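Local atomic coordinates of sulfate transporter 4.1, chloroplastic (Arabidopsis thaliana, PDB entry 7LHV), a protein that carries sulfate across a membrane together with protons, as a secondary active symporter of the SLC26/SulP family. Residues 138-149 and 361-372; 181-192 and 336-345. All blocks are in the same frame, centred on the assembly; numbering follows the deposited sequence.

Interaction 1. Residues 138-149 and 361-372; sequences YAIFGSSRQLAI and YELDSNSELFGL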
loop_
_atom_site.group_PDB
_atom_site.type_symbol
_atom_site.label_atom_id
_atom_site.label_comp_id
_atom_site.label_asym_id
_atom_site.label_seq_id
_atom_site.Cartn_x
_atom_site.Cartn_y
_atom_site.Cartn_z
ATOM N N TYR A 138 -4.353 -3.608 32.935
ATOM C CA TYR A 138 -4.870 -2.546 32.081
ATOM C C TYR A 138 -5.335 -1.359 32.909
ATOM O O TYR A 138 -5.039 -0.205 32.576
ATOM C CB TYR A 138 -6.007 -3.063 31.211
ATOM C CG TYR A 138 -6.514 -2.029 30.240
ATOM C CD1 TYR A 138 -5.835 -1.771 29.063
ATOM C CD2 TYR A 138 -7.663 -1.300 30.506
ATOM C CE1 TYR A 138 -6.287 -0.828 28.173
ATOM C CE2 TYR A 138 -8.122 -0.352 29.622
ATOM C CZ TYR A 138 -7.430 -0.121 28.457
ATOM O OH TYR A 138 -7.881 0.825 27.567
ATOM N N ALA A 139 -6.027 -1.623 34.018
ATOM C CA ALA A 139 -6.495 -0.546 34.880
ATOM C C ALA A 139 -5.349 0.305 35.402
ATOM O O ALA A 139 -5.576 1.450 35.803
ATOM C CB ALA A 139 -7.295 -1.117 36.049
ATOM N N ILE A 140 -4.129 -0.226 35.408
ATOM C CA ILE A 140 -2.974 0.572 35.794
ATOM C C ILE A 140 -2.319 1.237 34.588
ATOM O O ILE A 140 -1.805 2.353 34.702
ATOM C CB ILE A 140 -1.963 -0.295 36.564
ATOM C CG1 ILE A 140 -2.631 -0.934 37.780
ATOM C CG2 ILE A 140 -0.774 0.534 37.006
ATOM C CD1 ILE A 140 -1.759 -1.943 38.490
ATOM N N PHE A 141 -2.342 0.590 33.422
ATOM C CA PHE A 141 -1.596 1.070 32.266
ATOM C C PHE A 141 -2.486 1.469 31.097
ATOM O O PHE A 141 -1.969 1.767 30.016
ATOM C CB PHE A 141 -0.589 0.010 31.810
ATOM C CG PHE A 141 0.510 -0.241 32.799
ATOM C CD1 PHE A 141 1.525 0.680 32.974
ATOM C CD2 PHE A 141 0.527 -1.400 33.555
ATOM C CE1 PHE A 141 2.536 0.453 33.884
ATOM C CE2 PHE A 141 1.536 -1.633 34.466
ATOM C CZ PHE A 141 2.541 -0.706 34.631
ATOM N N GLY A 142 -3.799 1.488 31.278
ATOM C CA GLY A 142 -4.718 1.821 30.209
ATOM C C GLY A 142 -5.174 3.266 30.271
ATOM O O GLY A 142 -5.398 3.818 31.345
ATOM N N SER A 143 -5.313 3.873 29.095
ATOM C CA SER A 143 -5.755 5.258 29.003
ATOM C C SER A 143 -7.268 5.399 29.049
ATOM O O SER A 143 -7.772 6.398 29.574
ATOM C CB SER A 143 -5.224 5.893 27.717
ATOM O OG SER A 143 -3.812 5.988 27.746
ATOM N N SER A 144 -8.002 4.431 28.510
ATOM C CA SER A 144 -9.456 4.512 28.501
ATOM C C SER A 144 -10.015 4.241 29.891
ATOM O O SER A 144 -9.474 3.436 30.652
ATOM C CB SER A 144 -10.036 3.518 27.499
ATOM O OG SER A 144 -11.424 3.733 27.324
ATOM N N ARG A 145 -11.106 4.927 30.224
ATOM C CA ARG A 145 -11.749 4.773 31.519
ATOM C C ARG A 145 -13.023 3.941 31.467
ATOM O O ARG A 145 -13.557 3.594 32.524
ATOM C CB ARG A 145 -12.063 6.149 32.120
ATOM C CG ARG A 145 -10.840 7.020 32.318
ATOM C CD ARG A 145 -11.221 8.415 32.775
ATOM N NE ARG A 145 -10.081 9.322 32.748
ATOM C CZ ARG A 145 -10.163 10.631 32.950
ATOM N NH1 ARG A 145 -11.319 11.220 33.201
ATOM N NH2 ARG A 145 -9.055 11.365 32.896
ATOM N N GLN A 146 -13.520 3.613 30.275
ATOM C CA GLN A 146 -14.696 2.770 30.138
ATOM C C GLN A 146 -14.445 1.485 29.363
ATOM O O GLN A 146 -15.339 0.634 29.318
ATOM C CB GLN A 146 -15.845 3.531 29.454
ATOM C CG GLN A 146 -16.528 4.597 30.301
ATOM C CD GLN A 146 -15.651 5.795 30.573
ATOM O OE1 GLN A 146 -15.353 6.114 31.721
ATOM N NE2 GLN A 146 -15.231 6.472 29.510
ATOM N N LEU A 147 -13.278 1.323 28.751
ATOM C CA LEU A 147 -13.011 0.129 27.961
ATOM C C LEU A 147 -12.889 -1.096 28.856
ATOM O O LEU A 147 -12.267 -1.050 29.919
ATOM C CB LEU A 147 -11.735 0.307 27.141
ATOM C CG LEU A 147 -11.458 -0.780 26.106
ATOM C CD1 LEU A 147 -12.343 -0.594 24.901
ATOM C CD2 LEU A 147 -10.004 -0.771 25.697
ATOM N N ALA A 148 -13.487 -2.198 28.414
ATOM C CA ALA A 148 -13.442 -3.466 29.129
ATOM C C ALA A 148 -12.527 -4.427 28.387
ATOM O O ALA A 148 -12.703 -4.656 27.186
ATOM C CB ALA A 148 -14.841 -4.062 29.275
ATOM N N ILE A 149 -11.564 -4.999 29.107
ATOM C CA ILE A 149 -10.502 -5.812 28.528
ATOM C C ILE A 149 -10.756 -7.270 28.875
ATOM O O ILE A 149 -11.039 -7.600 30.032
ATOM C CB ILE A 149 -9.121 -5.353 29.025
ATOM C CG1 ILE A 149 -8.734 -4.059 28.324
ATOM C CG2 ILE A 149 -8.072 -6.414 28.775
ATOM C CD1 ILE A 149 -8.749 -4.180 26.829
ATOM N N TYR A 361 -12.949 13.386 27.943
ATOM C CA TYR A 361 -11.577 13.308 28.424
ATOM C C TYR A 361 -10.659 12.982 27.254
ATOM O O TYR A 361 -11.094 12.471 26.219
ATOM C CB TYR A 361 -11.420 12.288 29.563
ATOM C CG TYR A 361 -11.685 10.846 29.192
ATOM C CD1 TYR A 361 -12.963 10.314 29.266
ATOM C CD2 TYR A 361 -10.653 10.010 28.795
ATOM C CE1 TYR A 361 -13.207 8.998 28.937
ATOM C CE2 TYR A 361 -10.888 8.692 28.463
ATOM C CZ TYR A 361 -12.168 8.193 28.537
ATOM O OH TYR A 361 -12.410 6.881 28.208
ATOM N N GLU A 362 -9.380 13.303 27.429
ATOM C CA GLU A 362 -8.398 13.137 26.367
ATOM C C GLU A 362 -7.926 11.696 26.275
ATOM O O GLU A 362 -7.839 10.987 27.281
ATOM C CB GLU A 362 -7.196 14.051 26.605
ATOM C CG GLU A 362 -7.516 15.531 26.606
ATOM C CD GLU A 362 -6.423 16.354 25.957
ATOM O OE1 GLU A 362 -6.258 17.529 26.341
ATOM O OE2 GLU A 362 -5.732 15.827 25.061
ATOM N N LEU A 363 -7.607 11.268 25.057
ATOM C CA LEU A 363 -7.058 9.942 24.824
ATOM C C LEU A 363 -6.252 9.972 23.536
ATOM O O LEU A 363 -6.642 10.629 22.567
ATOM C CB LEU A 363 -8.165 8.885 24.745
ATOM C CG LEU A 363 -7.768 7.408 24.725
ATOM C CD1 LEU A 363 -8.836 6.595 25.416
ATOM C CD2 LEU A 363 -7.580 6.908 23.305
ATOM N N ASP A 364 -5.132 9.257 23.532
ATOM C CA ASP A 364 -4.276 9.140 22.363
ATOM C C ASP A 364 -4.155 7.680 21.948
ATOM O O ASP A 364 -4.214 6.775 22.786
ATOM C CB ASP A 364 -2.894 9.746 22.628
ATOM C CG ASP A 364 -2.210 9.141 23.831
ATOM O OD1 ASP A 364 -2.838 8.313 24.519
ATOM O OD2 ASP A 364 -1.041 9.492 24.088
ATOM N N SER A 365 -3.995 7.458 20.645
ATOM C CA SER A 365 -3.999 6.109 20.098
ATOM C C SER A 365 -2.694 5.364 20.335
ATOM O O SER A 365 -2.628 4.167 20.043
ATOM C CB SER A 365 -4.295 6.162 18.602
ATOM O OG SER A 365 -5.411 6.994 18.340
ATOM N N ASN A 366 -1.660 6.032 20.839
ATOM C CA ASN A 366 -0.378 5.377 21.063
ATOM C C ASN A 366 -0.232 4.867 22.491
ATOM O O ASN A 366 0.209 3.730 22.701
ATOM C CB ASN A 366 0.759 6.339 20.721
ATOM C CG ASN A 366 0.648 6.887 19.314
ATOM O OD1 ASN A 366 0.380 6.146 18.369
ATOM N ND2 ASN A 366 0.845 8.189 19.170
ATOM N N SER A 367 -0.599 5.683 23.481
ATOM C CA SER A 367 -0.554 5.217 24.863
ATOM C C SER A 367 -1.555 4.094 25.093
ATOM O O SER A 367 -1.312 3.192 25.902
ATOM C CB SER A 367 -0.818 6.374 25.822
ATOM O OG SER A 367 0.159 7.389 25.678
ATOM N N GLU A 368 -2.687 4.129 24.388
ATOM C CA GLU A 368 -3.653 3.042 24.504
ATOM C C GLU A 368 -3.083 1.733 23.973
ATOM O O GLU A 368 -3.252 0.676 24.595
ATOM C CB GLU A 368 -4.944 3.406 23.776
ATOM C CG GLU A 368 -5.924 2.259 23.669
ATOM C CD GLU A 368 -6.611 1.956 24.985
ATOM O OE1 GLU A 368 -6.527 2.788 25.912
ATOM O OE2 GLU A 368 -7.234 0.880 25.095
ATOM N N LEU A 369 -2.402 1.778 22.825
ATOM C CA LEU A 369 -1.758 0.573 22.310
ATOM C C LEU A 369 -0.659 0.091 23.243
ATOM O O LEU A 369 -0.482 -1.116 23.431
ATOM C CB LEU A 369 -1.195 0.818 20.913
ATOM C CG LEU A 369 -2.157 0.618 19.749
ATOM C CD1 LEU A 369 -1.525 1.094 18.457
ATOM C CD2 LEU A 369 -2.532 -0.848 19.653
ATOM N N PHE A 370 0.101 1.016 23.830
ATOM C CA PHE A 370 1.132 0.608 24.774
ATOM C C PHE A 370 0.516 -0.076 25.991
ATOM O O PHE A 370 1.042 -1.082 26.483
ATOM C CB PHE A 370 1.976 1.811 25.191
ATOM C CG PHE A 370 3.107 1.462 26.113
ATOM C CD1 PHE A 370 4.285 0.943 25.609
ATOM C CD2 PHE A 370 2.995 1.655 27.478
ATOM C CE1 PHE A 370 5.329 0.617 26.446
ATOM C CE2 PHE A 370 4.040 1.330 28.322
ATOM C CZ PHE A 370 5.207 0.812 27.804
ATOM N N GLY A 371 -0.604 0.453 26.487
ATOM C CA GLY A 371 -1.278 -0.178 27.610
ATOM C C GLY A 371 -1.813 -1.556 27.275
ATOM O O GLY A 371 -1.696 -2.490 28.074
ATOM N N LEU A 372 -2.407 -1.704 26.087
ATOM C CA LEU A 372 -2.860 -3.023 25.653
ATOM C C LEU A 372 -1.697 -3.998 25.553
ATOM O O LEU A 372 -1.817 -5.160 25.955
ATOM C CB LEU A 372 -3.580 -2.930 24.309
ATOM C CG LEU A 372 -4.921 -2.212 24.250
ATOM C CD1 LEU A 372 -5.393 -2.113 22.814
ATOM C CD2 LEU A 372 -5.927 -2.958 25.086
#

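Interaction 2. Residues 181-192 and 336-345; sequences LALLVGILECIM and TSALITGVAI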
loop_
_atom_site.group_PDB
_atom_site.type_symbol
_atom_site.label_atom_id
_atom_site.label_comp_id
_atom_site.label_asym_id
_atom_site.label_seq_id
_atom_site.Cartn_x
_atom_site.Cartn_y
_atom_site.Cartn_z
ATOM N N LEU A 181 1.241 -16.747 21.782
ATOM C CA LEU A 181 0.583 -15.808 20.885
ATOM C C LEU A 181 0.228 -14.525 21.614
ATOM O O LEU A 181 0.373 -13.429 21.063
ATOM C CB LEU A 181 -0.664 -16.454 20.286
ATOM C CG LEU A 181 -1.313 -15.742 19.105
ATOM C CD1 LEU A 181 -0.313 -15.567 17.995
ATOM C CD2 LEU A 181 -2.501 -16.540 18.615
ATOM N N ALA A 182 -0.238 -14.640 22.857
ATOM C CA ALA A 182 -0.530 -13.449 23.647
ATOM C C ALA A 182 0.727 -12.629 23.900
ATOM O O ALA A 182 0.703 -11.397 23.811
ATOM C CB ALA A 182 -1.192 -13.842 24.964
ATOM N N LEU A 183 1.839 -13.299 24.220
ATOM C CA LEU A 183 3.093 -12.579 24.442
ATOM C C LEU A 183 3.557 -11.861 23.181
ATOM O O LEU A 183 3.993 -10.705 23.238
ATOM C CB LEU A 183 4.174 -13.541 24.928
ATOM C CG LEU A 183 5.567 -12.934 25.086
ATOM C CD1 LEU A 183 5.573 -11.896 26.187
ATOM C CD2 LEU A 183 6.590 -14.016 25.363
ATOM N N LEU A 184 3.477 -12.534 22.032
ATOM C CA LEU A 184 3.883 -11.910 20.777
ATOM C C LEU A 184 2.983 -10.732 20.433
ATOM O O LEU A 184 3.459 -9.695 19.960
ATOM C CB LEU A 184 3.872 -12.939 19.650
ATOM C CG LEU A 184 4.863 -14.094 19.776
ATOM C CD1 LEU A 184 4.579 -15.145 18.725
ATOM C CD2 LEU A 184 6.286 -13.592 19.666
ATOM N N VAL A 185 1.676 -10.873 20.663
ATOM C CA VAL A 185 0.752 -9.776 20.409
ATOM C C VAL A 185 1.080 -8.592 21.304
ATOM O O VAL A 185 1.089 -7.440 20.857
ATOM C CB VAL A 185 -0.702 -10.244 20.594
ATOM C CG1 VAL A 185 -1.625 -9.055 20.757
ATOM C CG2 VAL A 185 -1.134 -11.089 19.416
ATOM N N GLY A 186 1.363 -8.853 22.581
ATOM C CA GLY A 186 1.719 -7.769 23.481
ATOM C C GLY A 186 2.995 -7.062 23.072
ATOM O O GLY A 186 3.079 -5.834 23.129
ATOM N N ILE A 187 4.004 -7.826 22.650
ATOM C CA ILE A 187 5.258 -7.219 22.211
ATOM C C ILE A 187 5.035 -6.369 20.965
ATOM O O ILE A 187 5.537 -5.242 20.867
ATOM C CB ILE A 187 6.330 -8.300 21.985
ATOM C CG1 ILE A 187 6.985 -8.677 23.313
ATOM C CG2 ILE A 187 7.377 -7.824 21.000
ATOM C CD1 ILE A 187 7.849 -9.907 23.234
ATOM N N LEU A 188 4.277 -6.889 19.996
ATOM C CA LEU A 188 4.008 -6.116 18.785
ATOM C C LEU A 188 3.224 -4.850 19.099
ATOM O O LEU A 188 3.495 -3.790 18.527
ATOM C CB LEU A 188 3.260 -6.969 17.765
ATOM C CG LEU A 188 4.110 -7.936 16.943
ATOM C CD1 LEU A 188 3.237 -8.762 16.020
ATOM C CD2 LEU A 188 5.157 -7.182 16.151
ATOM N N GLU A 189 2.242 -4.939 20.000
ATOM C CA GLU A 189 1.466 -3.762 20.373
ATOM C C GLU A 189 2.332 -2.726 21.075
ATOM O O GLU A 189 2.210 -1.526 20.811
ATOM C CB GLU A 189 0.296 -4.166 21.264
ATOM C CG GLU A 189 -0.756 -4.997 20.565
ATOM C CD GLU A 189 -1.949 -5.266 21.449
ATOM O OE1 GLU A 189 -3.005 -5.671 20.928
ATOM O OE2 GLU A 189 -1.823 -5.073 22.674
ATOM N N CYS A 190 3.210 -3.166 21.979
ATOM C CA CYS A 190 4.103 -2.226 22.648
ATOM C C CYS A 190 5.047 -1.561 21.657
ATOM O O CYS A 190 5.329 -0.361 21.766
ATOM C CB CYS A 190 4.888 -2.937 23.747
ATOM S SG CYS A 190 4.032 -3.023 25.330
ATOM N N ILE A 191 5.548 -2.323 20.683
ATOM C CA ILE A 191 6.433 -1.750 19.670
ATOM C C ILE A 191 5.686 -0.722 18.828
ATOM O O ILE A 191 6.186 0.379 18.573
ATOM C CB ILE A 191 7.041 -2.863 18.800
ATOM C CG1 ILE A 191 8.222 -3.514 19.520
ATOM C CG2 ILE A 191 7.471 -2.322 17.451
ATOM C CD1 ILE A 191 8.717 -4.773 18.855
ATOM N N MET A 192 4.470 -1.059 18.393
ATOM C CA MET A 192 3.703 -0.148 17.551
ATOM C C MET A 192 3.166 1.047 18.327
ATOM O O MET A 192 2.791 2.049 17.711
ATOM C CB MET A 192 2.549 -0.894 16.882
ATOM C CG MET A 192 2.995 -1.973 15.915
ATOM S SD MET A 192 3.329 -1.363 14.254
ATOM C CE MET A 192 1.675 -0.965 13.699
ATOM N N THR A 336 -0.215 -14.390 12.541
ATOM C CA THR A 336 -1.402 -14.204 13.370
ATOM C C THR A 336 -1.204 -13.074 14.376
ATOM O O THR A 336 -2.093 -12.235 14.555
ATOM C CB THR A 336 -1.754 -15.506 14.088
ATOM O OG1 THR A 336 -2.054 -16.517 13.119
ATOM C CG2 THR A 336 -2.964 -15.304 14.975
ATOM N N SER A 337 -0.031 -13.022 15.016
ATOM C CA SER A 337 0.237 -11.993 16.017
ATOM C C SER A 337 0.073 -10.597 15.438
ATOM O O SER A 337 -0.422 -9.691 16.116
ATOM C CB SER A 337 1.643 -12.162 16.586
ATOM O OG SER A 337 1.817 -13.451 17.135
ATOM N N ALA A 338 0.507 -10.396 14.194
ATOM C CA ALA A 338 0.263 -9.122 13.532
ATOM C C ALA A 338 -1.227 -8.900 13.319
ATOM O O ALA A 338 -1.765 -7.843 13.673
ATOM C CB ALA A 338 1.014 -9.070 12.203
ATOM N N LEU A 339 -1.918 -9.909 12.784
ATOM C CA LEU A 339 -3.334 -9.762 12.461
ATOM C C LEU A 339 -4.137 -9.361 13.689
ATOM O O LEU A 339 -4.859 -8.354 13.671
ATOM C CB LEU A 339 -3.867 -11.065 11.869
ATOM C CG LEU A 339 -5.368 -11.174 11.621
ATOM C CD1 LEU A 339 -5.852 -10.053 10.725
ATOM C CD2 LEU A 339 -5.691 -12.523 11.012
ATOM N N ILE A 340 -3.992 -10.114 14.779
ATOM C CA ILE A 340 -4.661 -9.757 16.026
ATOM C C ILE A 340 -4.286 -8.343 16.436
ATOM O O ILE A 340 -5.153 -7.534 16.790
ATOM C CB ILE A 340 -4.320 -10.777 17.129
ATOM C CG1 ILE A 340 -5.048 -12.097 16.880
ATOM C CG2 ILE A 340 -4.673 -10.222 18.494
ATOM C CD1 ILE A 340 -4.564 -13.225 17.752
ATOM N N THR A 341 -2.995 -8.006 16.353
ATOM C CA THR A 341 -2.568 -6.655 16.692
ATOM C C THR A 341 -3.287 -5.632 15.828
ATOM O O THR A 341 -3.753 -4.604 16.332
ATOM C CB THR A 341 -1.056 -6.519 16.533
ATOM O OG1 THR A 341 -0.399 -7.438 17.414
ATOM C CG2 THR A 341 -0.614 -5.107 16.861
ATOM N N GLY A 342 -3.426 -5.919 14.532
ATOM C CA GLY A 342 -4.160 -5.012 13.669
ATOM C C GLY A 342 -5.569 -4.775 14.169
ATOM O O GLY A 342 -6.046 -3.638 14.192
ATOM N N VAL A 343 -6.230 -5.839 14.631
ATOM C CA VAL A 343 -7.561 -5.695 15.211
ATOM C C VAL A 343 -7.525 -4.691 16.353
ATOM O O VAL A 343 -8.339 -3.759 16.411
ATOM C CB VAL A 343 -8.091 -7.061 15.675
ATOM C CG1 VAL A 343 -9.299 -6.885 16.572
ATOM C CG2 VAL A 343 -8.434 -7.928 14.476
ATOM N N ALA A 344 -6.548 -4.832 17.250
ATOM C CA ALA A 344 -6.444 -3.906 18.370
ATOM C C ALA A 344 -6.227 -2.480 17.894
ATOM O O ALA A 344 -6.695 -1.535 18.537
ATOM C CB ALA A 344 -5.314 -4.329 19.302
ATOM N N ILE A 345 -5.520 -2.299 16.778
ATOM C CA ILE A 345 -5.333 -0.956 16.245
ATOM C C ILE A 345 -6.639 -0.429 15.669
ATOM O O ILE A 345 -6.952 0.762 15.787
ATOM C CB ILE A 345 -4.200 -0.945 15.205
ATOM C CG1 ILE A 345 -2.869 -1.276 15.875
ATOM C CG2 ILE A 345 -4.115 0.400 14.516
ATOM C CD1 ILE A 345 -1.745 -1.504 14.903
#

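Interaction 1. Residues 138-149 and 361-372
Tyr361 OH is gripped from the 138-149 side by two donors. Arg145 N gives Tyr361 OH an almost straight hydrogen bond (3.1 Å, N-H...O 177°). Ser144 OG adds a weak one to Tyr361 OH at 3.4 Å. Over the same ring lies the Arg145 side chain, running opposite to the tyrosine: CD sits above the ring centre, 4.1 Å from the centroid, and the guanidinium continues flat toward Tyr361 CB, its plane 7° from the ring's, as an off-centre cation-pi stack. A second anchor is the carboxylate of Glu368. Its OE2 takes the hydroxyl of Tyr138 on the syn lone pair (OH to OE2 2.6 Å), while OE1 accepts a weak bond from Ser144 N at 3.4 Å. With CG of Glu368 anti to the backbone N (chi1 171°) and the chain bent at chi2, the acid reaches across to the tyrosine, whose ring stands steeply to the carboxylate. Leu372 CD2 meets Ile149 CD1 at 3.5 Å. Gly371 lets Phe141 O approach its CA to 3.2 Å. The contact joins the end of helix 125-141 and the following loop to the loop leading into helix 365-381 and its first turns; helix 330-358 touches Leu147, Tyr361 and Leu363.

Interaction 2. Residues 181-192 and 336-345
Ser337 pushes its side chain as a knob into a hole formed by Leu181, Leu184, Val185 and Leu188. Its CB lies 3.8 Å from Leu188 CD1 and nearly as close to Leu184 CB; its OG, at the tip, sits between Leu181 CD1 and Leu184 CB. That buried hydroxyl is satisfied within its own helix by the carbonyl of Leu333. One turn on, Thr341 OG1 turns back to Ser337 O (2.6 Å), which also accepts Thr341 N from the opposite face of its carbonyl plane. Ser337 is a single knob at the crossing of two helices of the sulfate permease domain, with segment axes 8.7 Å apart at closest approach and a crossing angle of -57°. Thr341 CG2, anti to the backbone N, lies 3.7 Å from Glu189 CG, and Leu188 CB packs 3.7 Å from Thr341 OG1. With a glycine in place of Thr341, Ser337 O would probably lose its second donor and a gap would open beside Glu189 and Leu188. The Glu189 chain runs on, extended, past Thr341 toward Ala344, and its OE2 is hydrogen-bonded to Asn376 of helix 365-381. Val185 CG2 meets Ile340 CG2 at 3.8 Å, and at the far end the Met192 and Ile345 side chains cross at about a right angle, CE 3.7 Å from CD1.

Interactions 1 and 2 have their centres about 15 Å apart and use different helices, two of which are consecutive in the chain: 336-345 lies on helix 330-358, and the next helix, 365-381, supplies 365-372 to interaction 1. The two meet directly where 365-372 passes 181-192. Leu372 C lies 3.1 Å from Glu189 OE2, and Leu369 O is 3.8 Å from Glu189 CB, while Leu369 CD1 also reaches Ile345 CG1 at 3.8 Å. Glu189 therefore touches parts of both contacts. Lipid comes nearer to interaction 2: a bound sphingosine phosphate touches Leu339 and Gly342 and lies about 4 Å from the side chain of Ala338, against about 13 Å from that of Leu372.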